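TBC1 domain family member 22A (Homo sapiens, PDB 2QFZ) probably acts as a GTPase-activating protein for Rab-family GTPases through its TBC domain, and forms homodimers and binds 14-3-3 proteins. Local coordinates at residues H101-M115 with T127-I139. Sequence-based numbering, arbitrary orientation. Where two conformers were deposited one is given.
Sequences HQDTYRQIHIDIPRM and TEIFERILFIWAI
Glu131 reaches across to Tyr105 and supplies the single hydrogen bond between segments 101-115 and 127-139, Tyr105 OH donating to Glu131 OE1 at 2.8 Å. The phenol and carboxylate planes stand 76° apart: OE1 lies at the edge of the ring, whereas the hydroxyl meets the carboxylate from above its plane, 40° out of it. The Glu131 chain, extended beyond CG, carries the carboxylate to this hydroxyl, and OE2 lies over one face of the His109 ring, 3.8 Å from ND1, a contact rather than a bond. The aliphatic part of the same residue is used too, since Glu131 CG packs 3.7 Å from Ile108 CG2 as the two side chains run past each other in opposite senses.

Ile108 also sends CD1 to the edge of the Phe135 ring and within 3.6 Å of the Phe135 backbone N. With CG anti to the backbone N, Phe135 lies along the other helix, where its CE1 approaches Tyr105 CB and, in the ring plane, the carbonyl O of His101. Beyond it, Ile139 CG2 comes 3.3 Å from His101 ND1, the two side chains crossing nearly at right angles. At the opposite end, Ile112 splits its branches: CD1 meets Leu134 CD1 at 3.5 Å, while CG2 touches Thr127 CG2. Met115 adds an oblique Met-aromatic contact, its CE at the edge of Phe130.

The axes of helices 102-111 and 127-139 run roughly antiparallel, 144° between their directions, and come within 10.0 Å at closest approach, as a helical pair within the all-helical TBC domain. Helix 150-162 adjoins the Ile112, Met115 and Phe130 end, with Phe158 edge-to-face on Phe130; helices 74-91 and 181-200 pack on other sides of helix 124-140, through Ile133, Ile136 and Trp137 among others.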
loop_
_atom_site.group_PDB
_atom_site.type_symbol
_atom_site.label_atom_id
_atom_site.label_comp_id
_atom_site.label_asym_id
_atom_site.label_seq_id
_atom_site.Cartn_x
_atom_site.Cartn_y
_atom_site.Cartn_z
ATOM N N HIS A 101 -11.693 18.128 -16.105
ATOM C CA HIS A 101 -10.412 17.403 -15.967
ATOM C C HIS A 101 -9.232 18.321 -15.665
ATOM O O HIS A 101 -8.200 17.859 -15.156
ATOM C CB HIS A 101 -10.116 16.589 -17.226
ATOM C CG HIS A 101 -11.148 15.545 -17.511
ATOM N ND1 HIS A 101 -11.581 14.651 -16.553
ATOM C CD2 HIS A 101 -11.844 15.260 -18.639
ATOM C CE1 HIS A 101 -12.499 13.859 -17.078
ATOM N NE2 HIS A 101 -12.674 14.205 -18.345
ATOM N N GLN A 102 -9.377 19.613 -15.983
ATOM C CA GLN A 102 -8.342 20.603 -15.682
ATOM C C GLN A 102 -8.092 20.693 -14.171
ATOM O O GLN A 102 -6.938 20.776 -13.718
ATOM C CB GLN A 102 -8.743 21.984 -16.214
ATOM C CG GLN A 102 -8.732 22.115 -17.743
ATOM C CD GLN A 102 -9.049 23.547 -18.215
ATOM O OE1 GLN A 102 -9.308 24.449 -17.399
ATOM N NE2 GLN A 102 -9.032 23.754 -19.535
ATOM N N ASP A 103 -9.186 20.678 -13.412
ATOM C CA ASP A 103 -9.142 20.752 -11.961
ATOM C C ASP A 103 -8.589 19.461 -11.315
ATOM O O ASP A 103 -7.940 19.516 -10.272
ATOM C CB ASP A 103 -10.541 21.049 -11.414
ATOM C CG ASP A 103 -10.540 21.257 -9.919
ATOM O OD1 ASP A 103 -9.748 22.104 -9.443
ATOM O OD2 ASP A 103 -11.312 20.564 -9.218
ATOM N N THR A 104 -8.854 18.315 -11.935
ATOM C CA THR A 104 -8.223 17.063 -11.530
ATOM C C THR A 104 -6.706 17.133 -11.719
ATOM O O THR A 104 -5.939 16.737 -10.814
ATOM C CB THR A 104 -8.804 15.857 -12.306
ATOM O OG1 THR A 104 -10.212 15.761 -12.056
ATOM C CG2 THR A 104 -8.155 14.571 -11.883
ATOM N N TYR A 105 -6.254 17.646 -12.866
ATOM C CA TYR A 105 -4.812 17.696 -13.117
ATOM C C TYR A 105 -4.078 18.688 -12.186
ATOM O O TYR A 105 -2.937 18.430 -11.777
ATOM C CB TYR A 105 -4.459 17.986 -14.593
ATOM C CG TYR A 105 -2.959 18.090 -14.765
ATOM C CD1 TYR A 105 -2.141 16.975 -14.565
ATOM C CD2 TYR A 105 -2.350 19.303 -15.047
ATOM C CE1 TYR A 105 -0.740 17.061 -14.686
ATOM C CE2 TYR A 105 -0.942 19.400 -15.176
ATOM C CZ TYR A 105 -0.146 18.282 -14.990
ATOM O OH TYR A 105 1.244 18.385 -15.108
ATOM N N ARG A 106 -4.728 19.813 -11.874
ATOM C CA ARG A 106 -4.110 20.820 -11.000
ATOM C C ARG A 106 -3.931 20.271 -9.601
ATOM O O ARG A 106 -2.859 20.461 -9.003
ATOM C CB ARG A 106 -4.910 22.135 -10.941
ATOM C CG ARG A 106 -4.116 23.278 -10.251
ATOM C CD ARG A 106 -4.940 24.571 -10.041
ATOM N NE ARG A 106 -4.085 25.663 -9.540
ATOM C CZ ARG A 106 -3.946 26.012 -8.258
ATOM N NH1 ARG A 106 -4.610 25.377 -7.296
ATOM N NH2 ARG A 106 -3.131 27.009 -7.931
ATOM N N GLN A 107 -4.957 19.593 -9.069
ATOM C CA GLN A 107 -4.804 18.907 -7.778
ATOM C C GLN A 107 -3.608 17.928 -7.782
ATOM O O GLN A 107 -2.792 17.909 -6.832
ATOM C CB GLN A 107 -6.104 18.192 -7.389
ATOM C CG GLN A 107 -7.229 19.127 -6.898
ATOM C CD GLN A 107 -8.421 18.354 -6.354
ATOM O OE1 GLN A 107 -8.452 17.982 -5.170
ATOM N NE2 GLN A 107 -9.401 18.083 -7.223
ATOM N N ILE A 108 -3.473 17.139 -8.854
ATOM C CA ILE A 108 -2.390 16.136 -8.945
ATOM C C ILE A 108 -1.017 16.816 -9.070
ATOM O O ILE A 108 -0.045 16.350 -8.474
ATOM C CB ILE A 108 -2.615 15.115 -10.111
ATOM C CG1 ILE A 108 -3.866 14.279 -9.858
ATOM C CG2 ILE A 108 -1.359 14.239 -10.339
ATOM C CD1 ILE A 108 -4.495 13.633 -11.134
ATOM N N HIS A 109 -0.960 17.924 -9.815
ATOM C CA HIS A 109 0.297 18.698 -10.020
ATOM C C HIS A 109 0.812 19.341 -8.741
ATOM O O HIS A 109 2.010 19.573 -8.596
ATOM C CB HIS A 109 0.085 19.797 -11.085
ATOM C CG HIS A 109 1.346 20.249 -11.776
ATOM N ND1 HIS A 109 2.593 20.192 -11.186
ATOM C CD2 HIS A 109 1.541 20.785 -13.007
ATOM C CE1 HIS A 109 3.500 20.664 -12.024
ATOM N NE2 HIS A 109 2.889 21.027 -13.138
ATOM N N ILE A 110 -0.085 19.637 -7.807
ATOM C CA ILE A 110 0.298 20.222 -6.520
ATOM C C ILE A 110 0.817 19.183 -5.528
ATOM O O ILE A 110 1.789 19.426 -4.804
ATOM C CB ILE A 110 -0.888 20.972 -5.900
ATOM C CG1 ILE A 110 -1.149 22.259 -6.703
ATOM C CG2 ILE A 110 -0.629 21.296 -4.413
ATOM C CD1 ILE A 110 -2.586 22.765 -6.599
ATOM N N ASP A 111 0.158 18.036 -5.491
ATOM C CA ASP A 111 0.497 16.960 -4.557
ATOM C C ASP A 111 1.732 16.177 -4.957
ATOM O O ASP A 111 2.591 15.953 -4.115
ATOM C CB ASP A 111 -0.667 15.976 -4.420
ATOM C CG ASP A 111 -1.884 16.588 -3.708
ATOM O OD1 ASP A 111 -1.772 17.712 -3.146
ATOM O OD2 ASP A 111 -2.946 15.936 -3.737
ATOM N N ILE A 112 1.816 15.755 -6.225
ATOM C CA ILE A 112 2.905 14.858 -6.633
ATOM C C ILE A 112 4.255 15.460 -6.314
ATOM O O ILE A 112 5.021 14.838 -5.583
ATOM C CB ILE A 112 2.818 14.348 -8.133
ATOM C CG1 ILE A 112 1.592 13.464 -8.337
ATOM C CG2 ILE A 112 4.101 13.603 -8.548
ATOM C CD1 ILE A 112 0.990 12.904 -7.090
ATOM N N PRO A 113 4.558 16.676 -6.842
ATOM C CA PRO A 113 5.850 17.338 -6.565
ATOM C C PRO A 113 6.344 17.405 -5.124
ATOM O O PRO A 113 7.550 17.462 -4.920
ATOM C CB PRO A 113 5.637 18.733 -7.130
ATOM C CG PRO A 113 4.787 18.473 -8.333
ATOM C CD PRO A 113 3.772 17.476 -7.798
ATOM N N ARG A 114 5.452 17.370 -4.144
ATOM C CA ARG A 114 5.845 17.500 -2.734
ATOM C C ARG A 114 5.622 16.221 -1.922
ATOM O O ARG A 114 5.628 16.268 -0.681
ATOM C CB ARG A 114 5.066 18.636 -2.026
ATOM C CG ARG A 114 4.451 19.766 -2.897
ATOM C CD ARG A 114 3.190 20.370 -2.211
ATOM N NE ARG A 114 2.296 19.307 -1.745
ATOM C CZ ARG A 114 1.119 19.486 -1.140
ATOM N NH1 ARG A 114 0.425 18.401 -0.747
ATOM N NH2 ARG A 114 0.622 20.719 -0.936
ATOM N N MET A 115 5.410 15.085 -2.588
ATOM C CA MET A 115 5.180 13.831 -1.859
ATOM C C MET A 115 6.519 13.126 -1.558
ATOM O O MET A 115 7.574 13.522 -2.046
ATOM C CB MET A 115 4.184 12.918 -2.613
ATOM C CG MET A 115 4.765 12.111 -3.736
ATOM S SD MET A 115 3.502 11.325 -4.758
ATOM C CE MET A 115 3.430 9.697 -3.993
ATOM N N THR A 127 7.993 12.024 -11.812
ATOM C CA THR A 127 6.876 12.923 -11.567
ATOM C C THR A 127 5.863 12.847 -12.669
ATOM O O THR A 127 4.662 12.834 -12.410
ATOM C CB THR A 127 7.339 14.392 -11.313
ATOM O OG1 THR A 127 8.143 14.427 -10.129
ATOM C CG2 THR A 127 6.167 15.292 -11.088
ATOM N N GLU A 128 6.321 12.761 -13.900
ATOM C CA GLU A 128 5.417 12.642 -15.041
ATOM C C GLU A 128 4.671 11.305 -15.085
ATOM O O GLU A 128 3.537 11.272 -15.453
ATOM C CB GLU A 128 6.197 12.791 -16.378
ATOM N N ILE A 129 5.352 10.203 -14.769
ATOM C CA ILE A 129 4.713 8.888 -14.789
ATOM C C ILE A 129 3.620 8.893 -13.728
ATOM O O ILE A 129 2.496 8.488 -13.977
ATOM C CB ILE A 129 5.701 7.756 -14.476
ATOM C CG1 ILE A 129 6.683 7.577 -15.609
ATOM C CG2 ILE A 129 4.941 6.444 -14.204
ATOM C CD1 ILE A 129 7.910 6.696 -15.209
ATOM N N PHE A 130 3.980 9.359 -12.532
ATOM C CA PHE A 130 3.054 9.371 -11.373
ATOM C C PHE A 130 1.799 10.133 -11.682
ATOM O O PHE A 130 0.716 9.619 -11.420
ATOM C CB PHE A 130 3.750 9.940 -10.111
ATOM C CG PHE A 130 4.511 8.894 -9.298
ATOM C CD1 PHE A 130 5.389 8.023 -9.901
ATOM C CD2 PHE A 130 4.339 8.795 -7.920
ATOM C CE1 PHE A 130 6.087 7.072 -9.159
ATOM C CE2 PHE A 130 5.030 7.852 -7.182
ATOM C CZ PHE A 130 5.908 6.990 -7.812
ATOM N N GLU A 131 1.942 11.353 -12.240
ATOM C CA GLU A 131 0.782 12.207 -12.650
ATOM C C GLU A 131 -0.110 11.560 -13.688
ATOM O O GLU A 131 -1.358 11.666 -13.644
ATOM C CB GLU A 131 1.279 13.576 -13.219
ATOM C CG GLU A 131 1.850 14.490 -12.168
ATOM C CD GLU A 131 2.453 15.779 -12.712
ATOM O OE1 GLU A 131 2.323 16.045 -13.925
ATOM O OE2 GLU A 131 3.063 16.538 -11.896
ATOM N N ARG A 132 0.528 10.904 -14.655
ATOM C CA ARG A 132 -0.211 10.263 -15.722
ATOM C C ARG A 132 -0.999 9.065 -15.239
ATOM O O ARG A 132 -2.175 8.897 -15.604
ATOM C CB ARG A 132 0.741 9.866 -16.848
ATOM C CG ARG A 132 0.018 9.524 -18.113
ATOM C CD ARG A 132 0.932 9.578 -19.287
ATOM N NE ARG A 132 2.219 8.961 -18.988
ATOM C CZ ARG A 132 3.302 9.048 -19.741
ATOM N NH1 ARG A 132 3.282 9.723 -20.907
ATOM N NH2 ARG A 132 4.412 8.418 -19.348
ATOM N N ILE A 133 -0.375 8.197 -14.438
ATOM C CA ILE A 133 -1.111 7.041 -13.823
ATOM C C ILE A 133 -2.322 7.530 -13.016
ATOM O O ILE A 133 -3.440 7.008 -13.147
ATOM C CB ILE A 133 -0.196 6.196 -12.877
ATOM C CG1 ILE A 133 0.812 5.368 -13.675
ATOM C CG2 ILE A 133 -1.038 5.234 -11.972
ATOM C CD1 ILE A 133 1.944 4.756 -12.797
ATOM N N LEU A 134 -2.086 8.550 -12.180
ATOM C CA LEU A 134 -3.109 9.076 -11.274
ATOM C C LEU A 134 -4.221 9.816 -12.050
ATOM O O LEU A 134 -5.410 9.607 -11.812
ATOM C CB LEU A 134 -2.445 9.965 -10.176
ATOM C CG LEU A 134 -1.668 9.183 -9.110
ATOM C CD1 LEU A 134 -0.776 10.080 -8.290
ATOM C CD2 LEU A 134 -2.658 8.413 -8.243
ATOM N N PHE A 135 -3.843 10.596 -13.047
ATOM C CA PHE A 135 -4.831 11.250 -13.935
ATOM C C PHE A 135 -5.718 10.235 -14.711
ATOM O O PHE A 135 -6.963 10.388 -14.784
ATOM C CB PHE A 135 -4.108 12.223 -14.896
ATOM C CG PHE A 135 -5.033 13.015 -15.782
ATOM C CD1 PHE A 135 -5.560 14.213 -15.355
ATOM C CD2 PHE A 135 -5.363 12.565 -17.045
ATOM C CE1 PHE A 135 -6.440 14.945 -16.168
ATOM C CE2 PHE A 135 -6.246 13.296 -17.863
ATOM C CZ PHE A 135 -6.772 14.486 -17.415
ATOM N N ILE A 136 -5.104 9.194 -15.272
ATOM C CA ILE A 136 -5.883 8.154 -15.989
ATOM C C ILE A 136 -6.814 7.375 -15.041
ATOM O O ILE A 136 -7.999 7.158 -15.343
ATOM C CB ILE A 136 -4.950 7.199 -16.791
ATOM C CG1 ILE A 136 -4.417 7.918 -18.046
ATOM C CG2 ILE A 136 -5.655 5.906 -17.217
ATOM C CD1 ILE A 136 -3.316 7.128 -18.771
ATOM N N TRP A 137 -6.295 6.962 -13.884
ATOM C CA TRP A 137 -7.142 6.303 -12.873
ATOM C C TRP A 137 -8.398 7.152 -12.515
ATOM O O TRP A 137 -9.519 6.639 -12.452
ATOM C CB TRP A 137 -6.335 5.953 -11.608
ATOM C CG TRP A 137 -7.127 5.077 -10.758
ATOM C CD1 TRP A 137 -7.140 3.721 -10.777
ATOM C CD2 TRP A 137 -8.076 5.480 -9.776
ATOM N NE1 TRP A 137 -8.046 3.243 -9.844
ATOM C CE2 TRP A 137 -8.631 4.306 -9.220
ATOM C CE3 TRP A 137 -8.492 6.733 -9.273
ATOM C CZ2 TRP A 137 -9.595 4.336 -8.216
ATOM C CZ3 TRP A 137 -9.486 6.749 -8.287
ATOM C CH2 TRP A 137 -10.005 5.564 -7.772
ATOM N N ALA A 138 -8.179 8.453 -12.315
ATOM C CA ALA A 138 -9.213 9.407 -11.882
ATOM C C ALA A 138 -10.302 9.592 -12.939
ATOM O O ALA A 138 -11.469 9.534 -12.620
ATOM C CB ALA A 138 -8.584 10.733 -11.547
ATOM N N ILE A 139 -9.927 9.774 -14.198
ATOM C CA ILE A 139 -10.956 9.915 -15.235
ATOM C C ILE A 139 -11.717 8.589 -15.478
ATOM O O ILE A 139 -12.874 8.614 -15.821
ATOM C CB ILE A 139 -10.417 10.584 -16.542
ATOM C CG1 ILE A 139 -9.488 9.665 -17.302
ATOM C CG2 ILE A 139 -9.696 11.930 -16.206
ATOM C CD1 ILE A 139 -8.615 10.402 -18.331
#